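PDB 3MC9: Alr2269 protein, which probably takes part in inserting beta-barrel proteins into the outer membrane, as a cyanobacterial Omp85 whose periplasmic POTRA domains are thought to handle substrate polypeptides. Local coordinates for residues R70-Q75 with N116-P121; S99-D104 with V130-Q135. One frame throughout, in Å; residues are numbered along the deposited sequence.

Interaction 1 (R70-Q75 with N116-P121)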
ATOM      1  N   ARG A  70      -5.353 -14.891   3.960  1.00 45.03           N
ATOM      2  CA  ARG A  70      -6.106 -14.636   5.194  1.00 47.12           C
ATOM      3  C   ARG A  70      -5.996 -13.183   5.651  1.00 47.42           C
ATOM      4  O   ARG A  70      -4.943 -12.580   5.510  1.00 46.22           O
ATOM      5  CB  ARG A  70      -5.599 -15.534   6.338  1.00 47.82           C
ATOM      6  CG  ARG A  70      -5.853 -17.024   6.164  1.00 50.22           C
ATOM      7  CD  ARG A  70      -7.345 -17.346   6.147  1.00 54.21           C
ATOM      8  NE  ARG A  70      -7.596 -18.780   6.002  1.00 57.48           N
ATOM      9  CZ  ARG A  70      -7.929 -19.399   4.866  1.00 59.63           C
ATOM     10  NH1 ARG A  70      -8.126 -20.717   4.875  1.00 60.31           N
ATOM     11  NH2 ARG A  70      -8.073 -18.727   3.718  1.00 59.81           N
ATOM     12  N   PRO A  71      -7.078 -12.634   6.235  1.00 49.05           N
ATOM     13  CA  PRO A  71      -6.986 -11.326   6.861  1.00 50.04           C
ATOM     14  C   PRO A  71      -6.184 -11.446   8.144  1.00 50.48           C
ATOM     15  O   PRO A  71      -6.286 -12.449   8.834  1.00 51.59           O
ATOM     16  CB  PRO A  71      -8.448 -10.986   7.178  1.00 51.22           C
ATOM     17  CG  PRO A  71      -9.069 -12.316   7.461  1.00 51.95           C
ATOM     18  CD  PRO A  71      -8.376 -13.280   6.515  1.00 50.61           C
ATOM     19  N   GLN A  72      -5.381 -10.448   8.454  1.00 50.68           N
ATOM     20  CA  GLN A  72      -4.692 -10.409   9.736  1.00 51.78           C
ATOM     21  C   GLN A  72      -5.689 -10.166  10.879  1.00 53.23           C
ATOM     22  O   GLN A  72      -5.501 -10.660  11.987  1.00 53.84           O
ATOM     23  CB  GLN A  72      -3.647  -9.308   9.731  1.00 51.71           C
ATOM     24  CG  GLN A  72      -2.623  -9.451  10.831  1.00 53.26           C
ATOM     25  CD  GLN A  72      -1.544  -8.405  10.727  1.00 54.57           C
ATOM     26  OE1 GLN A  72      -1.547  -7.582   9.812  1.00 55.10           O
ATOM     27  NE2 GLN A  72      -0.607  -8.430  11.666  1.00 56.31           N
ATOM     28  N   SER A  73      -6.733  -9.391  10.590  1.00 53.49           N
ATOM     29  CA  SER A  73      -7.859  -9.190  11.499  1.00 54.97           C
ATOM     30  C   SER A  73      -9.080  -8.755  10.687  1.00 55.24           C
ATOM     31  O   SER A  73      -8.955  -8.363   9.519  1.00 54.01           O
ATOM     32  CB  SER A  73      -7.523  -8.134  12.542  1.00 55.92           C
ATOM     33  OG  SER A  73      -7.438  -6.845  11.949  1.00 56.01           O
ATOM     34  N   GLY A  74     -10.251  -8.812  11.308  1.00 56.73           N
ATOM     35  CA  GLY A  74     -11.501  -8.563  10.604  1.00 57.58           C
ATOM     36  C   GLY A  74     -11.792  -9.672   9.605  1.00 57.35           C
ATOM     37  O   GLY A  74     -11.358 -10.813   9.783  1.00 56.64           O
ATOM     38  N   GLN A  75     -12.547  -9.334   8.564  1.00 57.86           N
ATOM     39  CA  GLN A  75     -12.821 -10.254   7.467  1.00 58.19           C
ATOM     40  C   GLN A  75     -12.090  -9.828   6.221  1.00 56.71           C
ATOM     41  O   GLN A  75     -11.772  -8.657   6.046  1.00 56.20           O
ATOM     42  CB  GLN A  75     -14.307 -10.304   7.121  1.00 59.93           C
ATOM     43  CG  GLN A  75     -15.124 -11.230   7.960  1.00 62.68           C
ATOM     44  CD  GLN A  75     -15.924 -10.471   8.971  1.00 66.44           C
ATOM     45  OE1 GLN A  75     -17.112 -10.224   8.769  1.00 68.90           O
ATOM     46  NE2 GLN A  75     -15.269 -10.041  10.048  1.00 67.33           N
ATOM     47  N   ASN A 116      -0.310  -4.109   5.552  1.00 42.45           N
ATOM     48  CA  ASN A 116       0.662  -5.128   5.943  1.00 43.01           C
ATOM     49  C   ASN A 116       0.435  -6.430   5.184  1.00 41.88           C
ATOM     50  O   ASN A 116      -0.698  -6.799   4.882  1.00 41.79           O
ATOM     51  CB  ASN A 116       0.617  -5.384   7.460  1.00 44.59           C
ATOM     52  CG  ASN A 116       1.876  -6.093   7.981  1.00 47.68           C
ATOM     53  OD1 ASN A 116       1.798  -6.902   8.907  1.00 52.07           O
ATOM     54  ND2 ASN A 116       3.036  -5.789   7.384  1.00 50.02           N
ATOM     55  N   VAL A 117       1.540  -7.103   4.877  1.00 41.50           N
ATOM     56  CA  VAL A 117       1.548  -8.353   4.146  1.00 40.58           C
ATOM     57  C   VAL A 117       2.704  -9.214   4.646  1.00 41.27           C
ATOM     58  O   VAL A 117       3.840  -8.742   4.743  1.00 41.10           O
ATOM     59  CB  VAL A 117       1.785  -8.128   2.638  1.00 40.37           C
ATOM     60  CG1 VAL A 117       1.726  -9.463   1.899  1.00 37.59           C
ATOM     61  CG2 VAL A 117       0.786  -7.130   2.071  1.00 38.61           C
ATOM     62  N   GLN A 118       2.414 -10.468   4.975  1.00 41.31           N
ATOM     63  CA  GLN A 118       3.468 -11.427   5.258  1.00 42.10           C
ATOM     64  C   GLN A 118       3.125 -12.808   4.722  1.00 40.96           C
ATOM     65  O   GLN A 118       1.964 -13.115   4.469  1.00 40.74           O
ATOM     66  CB  GLN A 118       3.732 -11.495   6.761  1.00 43.73           C
ATOM     67  CG  GLN A 118       2.492 -11.720   7.600  1.00 46.02           C
ATOM     68  CD  GLN A 118       2.769 -11.664   9.103  1.00 49.84           C
ATOM     69  OE1 GLN A 118       3.181 -12.657   9.714  1.00 54.19           O
ATOM     70  NE2 GLN A 118       2.528 -10.509   9.702  1.00 51.67           N
ATOM     71  N   ALA A 119       4.155 -13.626   4.562  1.00 40.83           N
ATOM     72  CA  ALA A 119       4.004 -15.024   4.198  1.00 40.66           C
ATOM     73  C   ALA A 119       4.380 -15.880   5.400  1.00 41.47           C
ATOM     74  O   ALA A 119       5.473 -15.726   5.981  1.00 42.17           O
ATOM     75  CB  ALA A 119       4.871 -15.360   3.031  1.00 40.11           C
ATOM     76  N   SER A 120       3.464 -16.772   5.767  1.00 40.93           N
ATOM     77  CA  SER A 120       3.674 -17.727   6.847  1.00 41.48           C
ATOM     78  C   SER A 120       3.649 -19.167   6.266  1.00 40.76           C
ATOM     79  O   SER A 120       2.601 -19.633   5.837  1.00 40.26           O
ATOM     80  CB  SER A 120       2.581 -17.523   7.900  1.00 42.01           C
ATOM     81  OG  SER A 120       2.763 -18.379   9.015  1.00 44.22           O
ATOM     82  N   PRO A 121       4.807 -19.847   6.213  1.00 40.68           N
ATOM     83  CA  PRO A 121       4.873 -21.220   5.690  1.00 41.06           C
ATOM     84  C   PRO A 121       4.833 -22.339   6.748  1.00 42.00           C
ATOM     85  O   PRO A 121       5.542 -22.276   7.759  1.00 42.63           O
ATOM     86  CB  PRO A 121       6.223 -21.252   4.953  1.00 40.79           C
ATOM     87  CG  PRO A 121       7.065 -20.219   5.600  1.00 41.45           C
ATOM     88  CD  PRO A 121       6.154 -19.283   6.406  1.00 41.26           C
TER
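Gln72 and Asn116 meet side chain to side chain at the surface, where the Gln72 amide comes up against the Asn116 side chain in the closer half of a small contact that buries 83 Å² in all. The Gln72 chain is fully extended, with CG anti to the backbone N (chi1 -163°), and this carries its amide out from the end of strand 62-71 toward strand 114-124. There Gln72 OE1 lies 3.9 Å from Asn116 CB, and the two amide planes are turned 41° apart, so they neither stack nor lie in one plane. The looser half is at Gln118, whose side chain bends in at its end: Gln118 NE2 stays 4.2 Å from Gln72 NE2, little more than a graze. Gln72 is exposed and Asn116 and Gln118 are partly so, which makes this the solvent side of the sheet. Strand 127-136 runs between the two segments in the sheet, and the Gln72 side chain passes over it, touching Ile133 and Gln135. Val117 points to the other face of the sheet, where it packs on Ile105, Ile108 and Phe109 of helix 98-110.

Interaction 2 (S99-D104 with V130-Q135)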
ATOM      1  N   SER A  99      12.851 -16.222  -2.087  1.00 37.82           N
ATOM      2  CA  SER A  99      12.761 -15.017  -2.884  1.00 38.01           C
ATOM      3  C   SER A  99      11.426 -14.890  -3.577  1.00 36.51           C
ATOM      4  O   SER A  99      10.885 -13.789  -3.689  1.00 35.50           O
ATOM      5  CB  SER A  99      13.852 -15.003  -3.946  1.00 39.07           C
ATOM      6  OG  SER A  99      15.118 -15.057  -3.326  1.00 42.39           O
ATOM      7  N   GLN A 100      10.905 -16.009  -4.067  1.00 35.73           N
ATOM      8  CA  GLN A 100       9.629 -15.982  -4.740  1.00 35.08           C
ATOM      9  C   GLN A 100       8.551 -15.546  -3.760  1.00 34.67           C
ATOM     10  O   GLN A 100       7.658 -14.796  -4.125  1.00 34.29           O
ATOM     11  CB  GLN A 100       9.280 -17.328  -5.360  1.00 35.14           C
ATOM     12  CG  GLN A 100       7.957 -17.309  -6.108  1.00 34.94           C
ATOM     13  CD  GLN A 100       7.967 -16.307  -7.246  1.00 37.13           C
ATOM     14  OE1 GLN A 100       7.360 -15.221  -7.163  1.00 38.66           O
ATOM     15  NE2 GLN A 100       8.686 -16.647  -8.302  1.00 35.86           N
ATOM     16  N   LEU A 101       8.640 -16.020  -2.516  1.00 34.76           N
ATOM     17  CA  LEU A 101       7.735 -15.559  -1.472  1.00 34.51           C
ATOM     18  C   LEU A 101       7.903 -14.049  -1.245  1.00 34.65           C
ATOM     19  O   LEU A 101       6.912 -13.322  -1.205  1.00 33.90           O
ATOM     20  CB  LEU A 101       7.942 -16.322  -0.146  1.00 34.78           C
ATOM     21  CG  LEU A 101       7.479 -17.786  -0.090  1.00 35.20           C
ATOM     22  CD1 LEU A 101       7.828 -18.365   1.268  1.00 37.03           C
ATOM     23  CD2 LEU A 101       5.984 -17.939  -0.369  1.00 33.29           C
ATOM     24  N   GLN A 102       9.131 -13.571  -1.099  1.00 35.02           N
ATOM     25  CA  GLN A 102       9.306 -12.139  -0.911  1.00 36.13           C
ATOM     26  C   GLN A 102       8.692 -11.349  -2.077  1.00 36.05           C
ATOM     27  O   GLN A 102       7.967 -10.394  -1.871  1.00 36.44           O
ATOM     28  CB  GLN A 102      10.772 -11.740  -0.729  1.00 37.33           C
ATOM     29  CG  GLN A 102      10.930 -10.237  -0.387  1.00 38.20           C
ATOM     30  CD  GLN A 102      10.102  -9.833   0.825  1.00 39.81           C
ATOM     31  OE1 GLN A 102      10.109 -10.524   1.843  1.00 40.31           O
ATOM     32  NE2 GLN A 102       9.362  -8.729   0.712  1.00 39.39           N
ATOM     33  N   GLU A 103       8.995 -11.770  -3.295  1.00 36.06           N
ATOM     34  CA  GLU A 103       8.466 -11.156  -4.503  1.00 36.36           C
ATOM     35  C   GLU A 103       6.919 -11.166  -4.549  1.00 35.13           C
ATOM     36  O   GLU A 103       6.294 -10.200  -4.999  1.00 35.07           O
ATOM     37  CB  GLU A 103       9.056 -11.928  -5.660  1.00 37.51           C
ATOM     38  CG  GLU A 103       8.969 -11.355  -7.006  1.00 40.95           C
ATOM     39  CD  GLU A 103       9.909 -12.105  -7.937  1.00 46.36           C
ATOM     40  OE1 GLU A 103      11.138 -12.192  -7.639  1.00 51.07           O
ATOM     41  OE2 GLU A 103       9.420 -12.624  -8.952  1.00 47.46           O
ATOM     42  N   ASP A 104       6.304 -12.249  -4.084  1.00 34.07           N
ATOM     43  CA  ASP A 104       4.849 -12.310  -3.990  1.00 33.69           C
ATOM     44  C   ASP A 104       4.322 -11.277  -2.961  1.00 33.45           C
ATOM     45  O   ASP A 104       3.301 -10.622  -3.197  1.00 33.11           O
ATOM     46  CB  ASP A 104       4.380 -13.707  -3.581  1.00 33.16           C
ATOM     47  CG  ASP A 104       4.469 -14.732  -4.715  1.00 34.82           C
ATOM     48  OD1 ASP A 104       4.703 -14.361  -5.907  1.00 34.68           O
ATOM     49  OD2 ASP A 104       4.295 -15.928  -4.391  1.00 32.92           O
ATOM     50  N   VAL A 130       1.312 -22.434   2.428  1.00 34.54           N
ATOM     51  CA  VAL A 130       1.776 -21.036   2.496  1.00 33.72           C
ATOM     52  C   VAL A 130       0.577 -20.138   2.767  1.00 34.02           C
ATOM     53  O   VAL A 130      -0.369 -20.097   1.977  1.00 33.75           O
ATOM     54  CB  VAL A 130       2.495 -20.604   1.201  1.00 33.41           C
ATOM     55  CG1 VAL A 130       2.860 -19.119   1.242  1.00 32.56           C
ATOM     56  CG2 VAL A 130       3.763 -21.449   0.969  1.00 33.30           C
ATOM     57  N   SER A 131       0.612 -19.449   3.906  1.00 34.51           N
ATOM     58  CA  SER A 131      -0.410 -18.476   4.253  1.00 34.79           C
ATOM     59  C   SER A 131       0.078 -17.056   3.982  1.00 34.38           C
ATOM     60  O   SER A 131       1.111 -16.626   4.499  1.00 34.63           O
ATOM     61  CB  SER A 131      -0.834 -18.647   5.714  1.00 35.79           C
ATOM     62  OG  SER A 131      -1.626 -19.812   5.855  1.00 35.99           O
ATOM     63  N   PHE A 132      -0.650 -16.346   3.133  1.00 34.31           N
ATOM     64  CA  PHE A 132      -0.414 -14.926   2.923  1.00 34.13           C
ATOM     65  C   PHE A 132      -1.397 -14.230   3.831  1.00 35.01           C
ATOM     66  O   PHE A 132      -2.614 -14.367   3.658  1.00 35.96           O
ATOM     67  CB  PHE A 132      -0.610 -14.522   1.467  1.00 33.50           C
ATOM     68  CG  PHE A 132       0.455 -15.059   0.550  1.00 33.51           C
ATOM     69  CD1 PHE A 132       1.731 -14.494   0.530  1.00 32.86           C
ATOM     70  CD2 PHE A 132       0.196 -16.149  -0.270  1.00 32.91           C
ATOM     71  CE1 PHE A 132       2.723 -15.001  -0.299  1.00 31.99           C
ATOM     72  CE2 PHE A 132       1.177 -16.661  -1.097  1.00 34.06           C
ATOM     73  CZ  PHE A 132       2.450 -16.093  -1.110  1.00 32.96           C
ATOM     74  N   ILE A 133      -0.868 -13.525   4.825  1.00 35.82           N
ATOM     75  CA  ILE A 133      -1.697 -12.842   5.803  1.00 36.74           C
ATOM     76  C   ILE A 133      -1.623 -11.361   5.499  1.00 37.42           C
ATOM     77  O   ILE A 133      -0.551 -10.760   5.487  1.00 37.20           O
ATOM     78  CB  ILE A 133      -1.255 -13.177   7.244  1.00 37.61           C
ATOM     79  CG1 ILE A 133      -1.362 -14.690   7.466  1.00 37.73           C
ATOM     80  CG2 ILE A 133      -2.122 -12.420   8.272  1.00 36.94           C
ATOM     81  CD1 ILE A 133      -0.324 -15.254   8.396  1.00 40.20           C
ATOM     82  N   VAL A 134      -2.778 -10.777   5.212  1.00 38.63           N
ATOM     83  CA  VAL A 134      -2.828  -9.425   4.701  1.00 38.97           C
ATOM     84  C   VAL A 134      -3.773  -8.593   5.561  1.00 40.62           C
ATOM     85  O   VAL A 134      -4.745  -9.111   6.106  1.00 41.61           O
ATOM     86  CB  VAL A 134      -3.274  -9.406   3.232  1.00 38.61           C
ATOM     87  CG1 VAL A 134      -2.376 -10.318   2.381  1.00 37.82           C
ATOM     88  CG2 VAL A 134      -4.736  -9.817   3.093  1.00 38.81           C
ATOM     89  N   GLN A 135      -3.463  -7.310   5.686  1.00 41.03           N
ATOM     90  CA  GLN A 135      -4.271  -6.373   6.455  1.00 42.18           C
ATOM     91  C   GLN A 135      -4.750  -5.322   5.484  1.00 41.89           C
ATOM     92  O   GLN A 135      -3.963  -4.487   5.041  1.00 41.85           O
ATOM     93  CB  GLN A 135      -3.448  -5.739   7.577  1.00 42.75           C
ATOM     94  CG  GLN A 135      -4.231  -4.808   8.512  1.00 45.36           C
ATOM     95  CD  GLN A 135      -5.592  -5.355   8.949  1.00 48.29           C
ATOM     96  OE1 GLN A 135      -6.621  -4.767   8.637  1.00 52.36           O
ATOM     97  NE2 GLN A 135      -5.597  -6.466   9.678  1.00 48.73           N
TER
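Phe132 reaches from strand 127-136 to helix 98-110 and meets Leu101 and Asp104, one helical turn apart along the same side of the helix. With CG beside its backbone N (chi1 -70°), the ring extends toward the helix and makes contact through its far end. Leu101 CD2 comes obliquely to within 4.1 Å of Phe132 CZ. The same methyl is closer still to the strand residue two positions earlier, Val130, which also points toward the helix: Leu101 CD2 is 3.7 Å from Val130 CG1, so one leucine branch touches both. Val130 CG1 in turn sits 3.7 Å above the plane of the Phe132 ring, displaced toward its rim. Asp104 adds its CB, 3.9 Å from Phe132 CE1, and Asp104 OD2 is 3.8 Å from Phe132 CZ, the carboxylate plane standing 62° from the ring. That carboxylate is buried but has partners: OD2 is hydrogen-bonded to Thr90 OG1 and OD1 to Arg89 N, which ties the helix to the loop after helix 78-87. The N-to-C directions of segments 99-104 and 130-135 differ by 27°, near parallel, with their axes 11.1 Å apart at closest approach, in the helix-on-sheet layer of the beta-alpha-alpha-beta-beta POTRA fold. Phe132 also packs on Ile88, on Ile108 of the same helix, and on Val67 and Ala119 of the flanking strands 62-71 and 114-124.

How the interactions relate
From the N terminus the segments come in the order 70-75, 99-104, 116-121, 130-135, so the contacts cross. Interaction 1 closes a 40-residue loop containing both helices of this domain, 78-87 and 98-110; interaction 2 starts within that loop and closes its own, of 25 residues, which includes strand 114-124. Strand 127-136 is where they come together: it lies between the strands of interaction 1, with Gln72 N 2.8 Å from Val134 O and Ser120 N 2.7 Å from Ser131 O, both probable hydrogen bonds. Interaction 1 lies on one face of the sheet, while interaction 2 packs helix 98-110 on the other.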